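Local coordinates for protein putative phosphosugar isomerase (Silicibacter pomeroyi DSS-3, PDB 3FJ1) that probably binds phosphosugars or related sugar derivatives through its two SIS domains, although the reaction it carries out is not established, at residues 18-23 / 159-164; 55-60 / 96-101; 121-126 / 130-135; 142-147 / 153-158. All coordinates share one frame; numbering follows the deposited sequence. Where two conformers were deposited one is given.

All four contacts belong to the first SIS domain and the long helix laid over it. Interactions 1, 2 and 3 join their segments across the contact by apolar packing, with no hydrogen bond between the segments. Interaction 4 is different: its loop is held to a helix start by a lysine and a glutamate. Interactions 1 and 4 share helix 153-171, and interaction 2 lies beside that helix, touching it through V57. Interactions 2 and 3 use neighbouring strands of one parallel sheet. Interaction 2 lies deepest, its centre about 8 Å from the centre of the chain. The centre of interaction 3 lies furthest out, about 19 Å away, but its touching residues are still mostly buried.

Interaction 1 (18-23 / 159-164); sequences EAVQRL and SAVAGL
Through V20, L23, V161 and A162, two helical segments pack side by side, their axes 10.3 Å apart at closest approach and crossing at -31°. This is helix-on-helix packing on the layered alpha/beta fold of the SIS domain. Segment 159-164 lies on helix 153-171, which rests on the parallel sheet. Segment 18-23 lies on helix 8-41, which forms the next layer out.

L23 carries most of the contact. Its CG is anti to the backbone N (chi1 173°), and this carries the isopropyl end across to the other helix. Only CD2 of that end does the close touching. It rests 3.7 Å from V161 CG1. It also lies over the backbone where V161 passes into A162, 3.7 Å from A162 N. The L23 and V161 side chains run past each other in opposite directions.

V20 sits one turn earlier and touches less closely. Both V20 and V161 also touch L183, so helix 183-191 closes one flank of the contact. L23 has further neighbours in H143, T158 and M165.

No hydrogen bond joins the two segments. All four touching residues are buried, and the contact is apolar apart from the backbone N of A162. The side chain of A162 is small, consistent with the leucine's close approach to the main chain, and L23 CD2 lies 4.1 Å from A162 CB. The looser end of the contact is V20 CG1 against V161 CG1, at 4.3 Å.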
# COMPACT_ATOMS: atom_id res chain seq x y z
N GLU A 18 21.55 -10.97 -18.69
CA GLU A 18 21.21 -11.63 -19.95
C GLU A 18 19.70 -11.80 -20.13
O GLU A 18 19.21 -11.80 -21.26
CB GLU A 18 21.86 -13.02 -20.06
CG GLU A 18 22.08 -13.46 -21.50
CD GLU A 18 23.21 -12.69 -22.18
OE1 GLU A 18 24.16 -12.32 -21.45
OE2 GLU A 18 23.15 -12.46 -23.41
N ALA A 19 18.97 -11.96 -19.03
CA ALA A 19 17.52 -12.07 -19.07
C ALA A 19 16.97 -10.75 -19.62
O ALA A 19 16.11 -10.75 -20.50
CB ALA A 19 16.95 -12.33 -17.67
N VAL A 20 17.43 -9.62 -19.08
CA VAL A 20 17.05 -8.31 -19.60
C VAL A 20 17.42 -8.17 -21.08
O VAL A 20 16.66 -7.62 -21.87
CB VAL A 20 17.66 -7.17 -18.72
CG1 VAL A 20 17.42 -5.81 -19.35
CG2 VAL A 20 17.06 -7.24 -17.29
N GLN A 21 18.59 -8.67 -21.45
CA GLN A 21 19.01 -8.64 -22.85
C GLN A 21 18.04 -9.42 -23.73
O GLN A 21 17.66 -8.92 -24.79
CB GLN A 21 20.43 -9.18 -23.04
CG GLN A 21 21.00 -8.99 -24.45
CD GLN A 21 21.06 -7.53 -24.83
OE1 GLN A 21 20.26 -7.06 -25.65
NE2 GLN A 21 21.94 -6.79 -24.20
N ARG A 22 17.59 -10.58 -23.27
CA ARG A 22 16.63 -11.38 -24.05
C ARG A 22 15.31 -10.66 -24.20
O ARG A 22 14.73 -10.66 -25.26
CB ARG A 22 16.42 -12.78 -23.46
CG ARG A 22 17.63 -13.66 -23.61
CD ARG A 22 17.37 -15.08 -23.18
NE ARG A 22 18.65 -15.76 -22.97
CZ ARG A 22 19.34 -15.73 -21.83
NH1 ARG A 22 18.90 -15.04 -20.78
NH2 ARG A 22 20.49 -16.37 -21.75
N LEU A 23 14.85 -10.01 -23.12
CA LEU A 23 13.61 -9.24 -23.15
C LEU A 23 13.75 -8.06 -24.12
O LEU A 23 12.87 -7.83 -24.93
CB LEU A 23 13.26 -8.76 -21.72
CG LEU A 23 12.08 -7.81 -21.64
CD1 LEU A 23 10.80 -8.41 -22.23
CD2 LEU A 23 11.95 -7.40 -20.18
N SER A 159 9.93 -7.84 -15.19
CA SER A 159 8.57 -7.26 -15.15
C SER A 159 8.64 -5.73 -15.25
O SER A 159 7.92 -5.08 -16.04
CB SER A 159 7.81 -7.70 -13.89
OG SER A 159 7.48 -9.10 -13.92
N ALA A 160 9.50 -5.14 -14.40
CA ALA A 160 9.67 -3.72 -14.40
C ALA A 160 10.23 -3.22 -15.73
O ALA A 160 9.72 -2.23 -16.26
CB ALA A 160 10.53 -3.26 -13.18
N VAL A 161 11.22 -3.91 -16.29
CA VAL A 161 11.79 -3.51 -17.56
C VAL A 161 10.75 -3.55 -18.68
O VAL A 161 10.65 -2.59 -19.46
CB VAL A 161 13.04 -4.35 -17.92
CG1 VAL A 161 13.43 -4.11 -19.35
CG2 VAL A 161 14.19 -3.97 -16.96
N ALA A 162 9.97 -4.63 -18.73
CA ALA A 162 8.87 -4.75 -19.71
C ALA A 162 7.92 -3.56 -19.64
O ALA A 162 7.56 -2.98 -20.69
CB ALA A 162 8.12 -6.07 -19.56
N GLY A 163 7.47 -3.22 -18.43
CA GLY A 163 6.59 -2.07 -18.22
C GLY A 163 7.25 -0.75 -18.61
O GLY A 163 6.62 0.11 -19.23
N LEU A 164 8.52 -0.59 -18.27
CA LEU A 164 9.26 0.62 -18.64
C LEU A 164 9.44 0.76 -20.15
O LEU A 164 9.36 1.87 -20.67
CB LEU A 164 10.61 0.73 -17.89
CG LEU A 164 10.52 1.06 -16.38
CD1 LEU A 164 11.90 0.87 -15.77
CD2 LEU A 164 9.89 2.46 -16.01

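Interaction 2 (55-60 / 96-101); sequences DHVCTY and LAVSQS
V98 sets its CG2 methyl against the sulfur of C58, 3.6 Å from SG. This is helix-on-sheet packing in the SIS domain, an alpha/beta fold with a central parallel sheet. Strand 93-99 is the middle strand of five. Helix 53-69 lies over one face of that sheet, and C58 and V57 are the residues that it brings to V98.

The C58 side chain has SG anti to the carbonyl carbon (chi1 -76°). The sulfur thus points along the helix flank to the valine and also lies 4.0 Å from V98 CB. The two branches of V98 share the work. CG2 takes the cysteine, and CG1 takes V57.

The strand is bonded on both flanks. Backbone hydrogen bonds tie L96 and V98 to the strand on one side, through A47 and V49. On the other side A97 pairs with V122 and L124. The V98 side chain also touches L124.

Helix 153-171 lies next to helix 53-69 on this face, where V57 touches F156 and S159. Beyond V98 the chain runs on through S99 into the loop of Q100 and S101. The position of this loop is consistent with the sugar-phosphate site of SIS domains in GlmS relatives. No hydrogen bond crosses the contact itself. Its second touch is V57 CG1 against V98 CG1, at 4.3 Å.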
# COMPACT_ATOMS: atom_id res chain seq x y z
N ASP A 55 3.09 -6.51 -7.19
CA ASP A 55 2.49 -5.22 -6.84
C ASP A 55 3.54 -4.12 -6.60
O ASP A 55 3.26 -2.95 -6.79
CB ASP A 55 1.54 -5.36 -5.67
CG ASP A 55 0.39 -4.37 -5.71
OD1 ASP A 55 0.14 -3.72 -6.76
OD2 ASP A 55 -0.28 -4.25 -4.68
N HIS A 56 4.76 -4.50 -6.18
CA HIS A 56 5.87 -3.54 -6.03
C HIS A 56 6.31 -3.09 -7.43
O HIS A 56 6.67 -1.93 -7.64
CB HIS A 56 7.00 -4.12 -5.21
CG HIS A 56 6.57 -4.55 -3.83
ND1 HIS A 56 5.68 -3.80 -3.08
CD2 HIS A 56 6.93 -5.60 -3.06
CE1 HIS A 56 5.47 -4.42 -1.93
NE2 HIS A 56 6.25 -5.48 -1.87
N VAL A 57 6.24 -4.01 -8.40
CA VAL A 57 6.47 -3.66 -9.78
C VAL A 57 5.44 -2.61 -10.20
O VAL A 57 5.75 -1.62 -10.84
CB VAL A 57 6.41 -4.86 -10.71
CG1 VAL A 57 6.55 -4.36 -12.18
CG2 VAL A 57 7.52 -5.88 -10.32
N CYS A 58 4.19 -2.86 -9.85
CA CYS A 58 3.11 -1.92 -10.18
C CYS A 58 3.31 -0.53 -9.53
O CYS A 58 3.09 0.50 -10.17
CB CYS A 58 1.78 -2.52 -9.84
SG CYS A 58 1.24 -3.79 -11.04
N THR A 59 3.77 -0.51 -8.30
CA THR A 59 4.08 0.77 -7.67
C THR A 59 5.15 1.52 -8.46
O THR A 59 5.01 2.71 -8.74
CB THR A 59 4.54 0.57 -6.22
OG1 THR A 59 3.49 -0.07 -5.49
CG2 THR A 59 4.95 1.92 -5.56
N TYR A 60 6.22 0.81 -8.83
CA TYR A 60 7.29 1.34 -9.67
C TYR A 60 6.71 1.92 -10.99
O TYR A 60 6.93 3.08 -11.32
CB TYR A 60 8.29 0.22 -9.92
CG TYR A 60 9.66 0.58 -10.46
CD1 TYR A 60 9.87 1.67 -11.28
CD2 TYR A 60 10.73 -0.28 -10.26
CE1 TYR A 60 11.13 1.94 -11.82
CE2 TYR A 60 11.97 -0.02 -10.81
CZ TYR A 60 12.16 1.08 -11.57
OH TYR A 60 13.40 1.30 -12.09
N LEU A 96 -3.26 -2.68 -16.46
CA LEU A 96 -2.00 -3.36 -16.52
C LEU A 96 -1.97 -4.44 -15.42
O LEU A 96 -2.01 -4.11 -14.25
CB LEU A 96 -0.89 -2.35 -16.33
CG LEU A 96 0.50 -2.83 -16.59
CD1 LEU A 96 0.70 -3.27 -18.05
CD2 LEU A 96 1.46 -1.70 -16.20
N ALA A 97 -1.93 -5.71 -15.83
CA ALA A 97 -1.89 -6.83 -14.89
C ALA A 97 -0.46 -7.39 -14.86
O ALA A 97 0.13 -7.62 -15.91
CB ALA A 97 -2.88 -7.90 -15.28
N VAL A 98 0.10 -7.60 -13.68
CA VAL A 98 1.48 -8.12 -13.61
C VAL A 98 1.48 -9.39 -12.75
O VAL A 98 1.04 -9.35 -11.61
CB VAL A 98 2.41 -7.07 -13.02
CG1 VAL A 98 3.84 -7.60 -12.98
CG2 VAL A 98 2.31 -5.74 -13.82
N SER A 99 1.96 -10.51 -13.29
CA SER A 99 1.96 -11.77 -12.54
C SER A 99 2.96 -12.73 -13.15
O SER A 99 2.85 -12.99 -14.34
CB SER A 99 0.58 -12.42 -12.63
OG SER A 99 0.60 -13.73 -12.10
N GLN A 100 3.87 -13.26 -12.33
CA GLN A 100 4.88 -14.26 -12.76
C GLN A 100 4.23 -15.39 -13.60
O GLN A 100 4.50 -15.58 -14.80
CB GLN A 100 5.58 -14.79 -11.46
CG GLN A 100 6.87 -15.68 -11.56
CD GLN A 100 7.54 -15.96 -10.16
OE1 GLN A 100 8.74 -16.26 -10.06
NE2 GLN A 100 6.75 -15.86 -9.10
N SER A 101 3.36 -16.17 -12.94
CA SER A 101 2.74 -17.35 -13.56
C SER A 101 1.42 -17.08 -14.27
O SER A 101 1.02 -17.87 -15.12
CB SER A 101 2.47 -18.44 -12.50
OG SER A 101 1.28 -18.15 -11.75

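Interaction 3 (121-126 / 130-135)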
# COMPACT_ATOMS: atom_id res chain seq x y z
N CYS A 121 -6.87 -4.33 -21.58
CA CYS A 121 -6.05 -5.12 -20.64
C CYS A 121 -4.77 -5.65 -21.26
O CYS A 121 -4.81 -6.32 -22.30
CB CYS A 121 -6.88 -6.27 -20.05
SG CYS A 121 -8.37 -5.64 -19.26
N VAL A 122 -3.65 -5.32 -20.62
CA VAL A 122 -2.31 -5.75 -21.02
C VAL A 122 -1.70 -6.52 -19.86
O VAL A 122 -1.68 -6.00 -18.73
CB VAL A 122 -1.42 -4.54 -21.36
CG1 VAL A 122 0.01 -4.96 -21.73
CG2 VAL A 122 -2.04 -3.68 -22.48
N ALA A 123 -1.22 -7.74 -20.11
CA ALA A 123 -0.60 -8.56 -19.07
C ALA A 123 0.91 -8.60 -19.25
O ALA A 123 1.38 -8.79 -20.38
CB ALA A 123 -1.15 -9.98 -19.09
N LEU A 124 1.65 -8.39 -18.15
CA LEU A 124 3.10 -8.56 -18.08
C LEU A 124 3.29 -9.87 -17.28
O LEU A 124 2.97 -9.94 -16.09
CB LEU A 124 3.79 -7.40 -17.37
CG LEU A 124 3.55 -5.99 -17.92
CD1 LEU A 124 4.45 -4.95 -17.21
CD2 LEU A 124 3.73 -5.92 -19.41
N THR A 125 3.76 -10.91 -17.96
CA THR A 125 3.81 -12.26 -17.38
C THR A 125 4.95 -13.08 -17.97
O THR A 125 5.42 -12.78 -19.08
CB THR A 125 2.42 -13.00 -17.53
OG1 THR A 125 2.44 -14.28 -16.89
CG2 THR A 125 2.00 -13.20 -18.97
N ASN A 126 5.39 -14.07 -17.18
CA ASN A 126 6.44 -15.02 -17.60
C ASN A 126 5.83 -16.26 -18.29
O ASN A 126 6.56 -17.17 -18.70
CB ASN A 126 7.30 -15.44 -16.40
CG ASN A 126 8.70 -15.90 -16.79
OD1 ASN A 126 9.28 -15.44 -17.79
ND2 ASN A 126 9.26 -16.82 -15.99
N SER A 130 -0.77 -18.56 -20.05
CA SER A 130 -1.48 -18.62 -18.77
C SER A 130 -2.93 -18.18 -18.83
O SER A 130 -3.36 -17.54 -19.79
CB SER A 130 -0.78 -17.70 -17.79
OG SER A 130 -0.88 -16.39 -18.28
N PRO A 131 -3.71 -18.53 -17.80
CA PRO A 131 -5.08 -18.03 -17.69
C PRO A 131 -5.18 -16.48 -17.83
O PRO A 131 -6.07 -15.99 -18.50
CB PRO A 131 -5.50 -18.51 -16.29
CG PRO A 131 -4.74 -19.80 -16.12
CD PRO A 131 -3.39 -19.52 -16.75
N LEU A 132 -4.25 -15.74 -17.23
CA LEU A 132 -4.21 -14.29 -17.32
C LEU A 132 -4.03 -13.84 -18.76
O LEU A 132 -4.74 -12.95 -19.22
CB LEU A 132 -3.07 -13.73 -16.47
CG LEU A 132 -2.97 -12.19 -16.36
CD1 LEU A 132 -4.28 -11.56 -15.78
CD2 LEU A 132 -1.72 -11.80 -15.50
N ALA A 133 -3.08 -14.45 -19.47
CA ALA A 133 -2.90 -14.13 -20.87
C ALA A 133 -4.24 -14.26 -21.58
O ALA A 133 -4.61 -13.40 -22.40
CB ALA A 133 -1.85 -15.04 -21.51
N GLY A 134 -4.99 -15.30 -21.24
CA GLY A 134 -6.24 -15.59 -21.90
C GLY A 134 -7.35 -14.60 -21.70
O GLY A 134 -8.29 -14.57 -22.50
N VAL A 135 -7.27 -13.79 -20.65
CA VAL A 135 -8.28 -12.74 -20.39
C VAL A 135 -7.77 -11.32 -20.72
O VAL A 135 -8.46 -10.33 -20.44
CB VAL A 135 -8.85 -12.81 -18.94
CG1 VAL A 135 -9.50 -14.21 -18.67
CG2 VAL A 135 -7.78 -12.47 -17.89
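S130 OG, which faces T125 across the contact, has two partners. It accepts a hydrogen bond from A133 N at 3.2 Å, nearly straight at 168°, and it is also hydrogen-bonded to D127 O. The first bond makes S130 the N-cap of a short, weakly bonded helix, about 131-134. The hydroxyl sits between the backbone N and the carbonyl carbon (chi1 64°), a torsion that turns it back over the first helical turn. With the hydroxyl gone, as in an alanine here, A133 N would probably lose its capping acceptor and D127 O its hydroxyl partner, and the helix start would be less firmly set.

T125 OG1 lies 4.2 Å from S130 OG, and its own bonds go to S99 O and D127 N. The two hydroxyls thus both bond to D127, T125 OG1 to its N and S130 OG to its O, at the turn between strand and helix. T125 also ties the strand end to the neighbouring strand 93-99.

The apolar part is small. L132 lays its branch point over A123, with CG 4.0 Å and CD2 4.1 Å from A123 CB. A123 is short, consistent with the close approach: its CA lies 6.3 Å from the CA of A133.

This is a beta-alpha-beta crossover, in which helix 131-134 connects strand 120-125 to the edge strand 138-141. The helix shares its face of the sheet with helix 105-116, where L132 meets T111. L124 points to the other face, towards I142 and helix 153-171.

Interaction 4 (142-147 / 153-158); sequences IHAGPE and TKTFVT
K154 NZ reaches back to the loop and hydrogen-bonds P146 O at 2.9 Å, from above the carbonyl plane. A weak bond to A144 O, 3.0 Å from K154 NZ, adds a second carbonyl, and E15 of helix 8-41 completes the set with a salt bridge.

E147 bends at chi2 (-75°), and its carboxylate comes over the start of the helix. OE1 accepts from T155 N at 3.1 Å. With an alanine in its place, T155 N would probably lose this acceptor, leaving that end of the loop less firmly tied. As in GlmS relatives, this helix start probably lies near the sugar-phosphate site.

T158 OG1 gives its proton to K154 O at 2.7 Å. That oxygen also accepts from T158 N. The same hydroxyl is covered by A144 CB, 3.4 Å away. I142 crosses T158 at about a right angle, and its CD1 lies 3.4 Å from T158 OG1.

The loop leaves strand 138-141, at the edge of the parallel sheet, and leads into helix 153-171. N126, just past strand 120-125, holds A144 N and G145 O. Helices 8-41 and 308-326 also pack against this helix, through T153, F156 and V157.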
# COMPACT_ATOMS: atom_id res chain seq x y z
N ILE A 142 7.67 -11.38 -20.35
CA ILE A 142 8.82 -10.74 -19.67
C ILE A 142 10.18 -11.43 -19.86
O ILE A 142 11.24 -10.86 -19.51
CB ILE A 142 8.52 -10.49 -18.16
CG1 ILE A 142 8.52 -11.80 -17.34
CG2 ILE A 142 7.17 -9.67 -18.04
CD1 ILE A 142 8.33 -11.61 -15.82
N HIS A 143 10.19 -12.62 -20.44
CA HIS A 143 11.44 -13.33 -20.71
C HIS A 143 12.38 -13.48 -19.51
O HIS A 143 13.59 -13.31 -19.62
CB HIS A 143 12.17 -12.65 -21.91
CG HIS A 143 11.42 -12.75 -23.20
ND1 HIS A 143 10.44 -11.87 -23.58
CD2 HIS A 143 11.52 -13.65 -24.21
CE1 HIS A 143 9.96 -12.21 -24.76
NE2 HIS A 143 10.60 -13.29 -25.16
N ALA A 144 11.81 -13.79 -18.35
CA ALA A 144 12.56 -14.00 -17.12
C ALA A 144 13.15 -15.41 -17.15
O ALA A 144 14.18 -15.65 -16.52
CB ALA A 144 11.65 -13.87 -15.92
N GLY A 145 12.50 -16.31 -17.88
CA GLY A 145 12.90 -17.73 -17.90
C GLY A 145 12.46 -18.40 -16.60
O GLY A 145 11.79 -17.80 -15.79
N PRO A 146 12.81 -19.67 -16.42
CA PRO A 146 12.40 -20.34 -15.18
C PRO A 146 13.07 -19.75 -13.94
O PRO A 146 14.27 -19.45 -13.96
CB PRO A 146 12.83 -21.81 -15.40
CG PRO A 146 13.88 -21.78 -16.46
CD PRO A 146 13.58 -20.54 -17.32
N GLU A 147 12.29 -19.53 -12.89
CA GLU A 147 12.85 -19.05 -11.63
C GLU A 147 12.96 -20.30 -10.80
O GLU A 147 12.07 -21.12 -10.83
CB GLU A 147 11.91 -18.10 -10.88
CG GLU A 147 11.21 -16.95 -11.64
CD GLU A 147 12.08 -15.74 -12.01
OE1 GLU A 147 12.73 -15.07 -11.13
OE2 GLU A 147 12.04 -15.44 -13.24
N THR A 153 14.17 -12.96 -8.45
CA THR A 153 14.78 -11.69 -8.77
C THR A 153 14.60 -11.33 -10.25
O THR A 153 14.40 -10.16 -10.64
CB THR A 153 16.29 -11.72 -8.37
OG1 THR A 153 16.95 -12.79 -9.06
CG2 THR A 153 16.50 -11.93 -6.83
N LYS A 154 14.71 -12.34 -11.11
CA LYS A 154 14.56 -12.11 -12.53
C LYS A 154 13.16 -11.60 -12.86
O LYS A 154 12.99 -10.70 -13.69
CB LYS A 154 14.82 -13.40 -13.31
CG LYS A 154 16.25 -13.84 -13.25
CD LYS A 154 16.53 -15.02 -14.21
CE LYS A 154 15.74 -16.30 -13.91
NZ LYS A 154 16.06 -17.33 -14.96
N THR A 155 12.17 -12.23 -12.26
CA THR A 155 10.78 -11.85 -12.46
C THR A 155 10.56 -10.38 -12.08
O THR A 155 9.93 -9.64 -12.82
CB THR A 155 9.83 -12.77 -11.67
OG1 THR A 155 9.81 -14.06 -12.30
CG2 THR A 155 8.41 -12.22 -11.65
N PHE A 156 11.06 -9.97 -10.91
CA PHE A 156 10.92 -8.54 -10.54
C PHE A 156 11.56 -7.60 -11.58
O PHE A 156 10.92 -6.67 -12.08
CB PHE A 156 11.51 -8.26 -9.16
CG PHE A 156 11.31 -6.84 -8.74
CD1 PHE A 156 10.15 -6.47 -8.10
CD2 PHE A 156 12.21 -5.85 -9.10
CE1 PHE A 156 9.93 -5.16 -7.74
CE2 PHE A 156 12.00 -4.50 -8.74
CZ PHE A 156 10.83 -4.16 -8.06
N VAL A 157 12.83 -7.85 -11.89
CA VAL A 157 13.59 -6.97 -12.80
C VAL A 157 12.99 -6.92 -14.18
O VAL A 157 12.71 -5.84 -14.68
CB VAL A 157 15.10 -7.31 -12.82
CG1 VAL A 157 15.82 -6.48 -13.87
CG2 VAL A 157 15.72 -7.06 -11.42
N THR A 158 12.74 -8.09 -14.78
CA THR A 158 12.17 -8.15 -16.14
C THR A 158 10.73 -7.62 -16.23
O THR A 158 10.37 -7.00 -17.23
CB THR A 158 12.24 -9.57 -16.76
OG1 THR A 158 11.51 -10.50 -15.95
CG2 THR A 158 13.70 -10.03 -16.94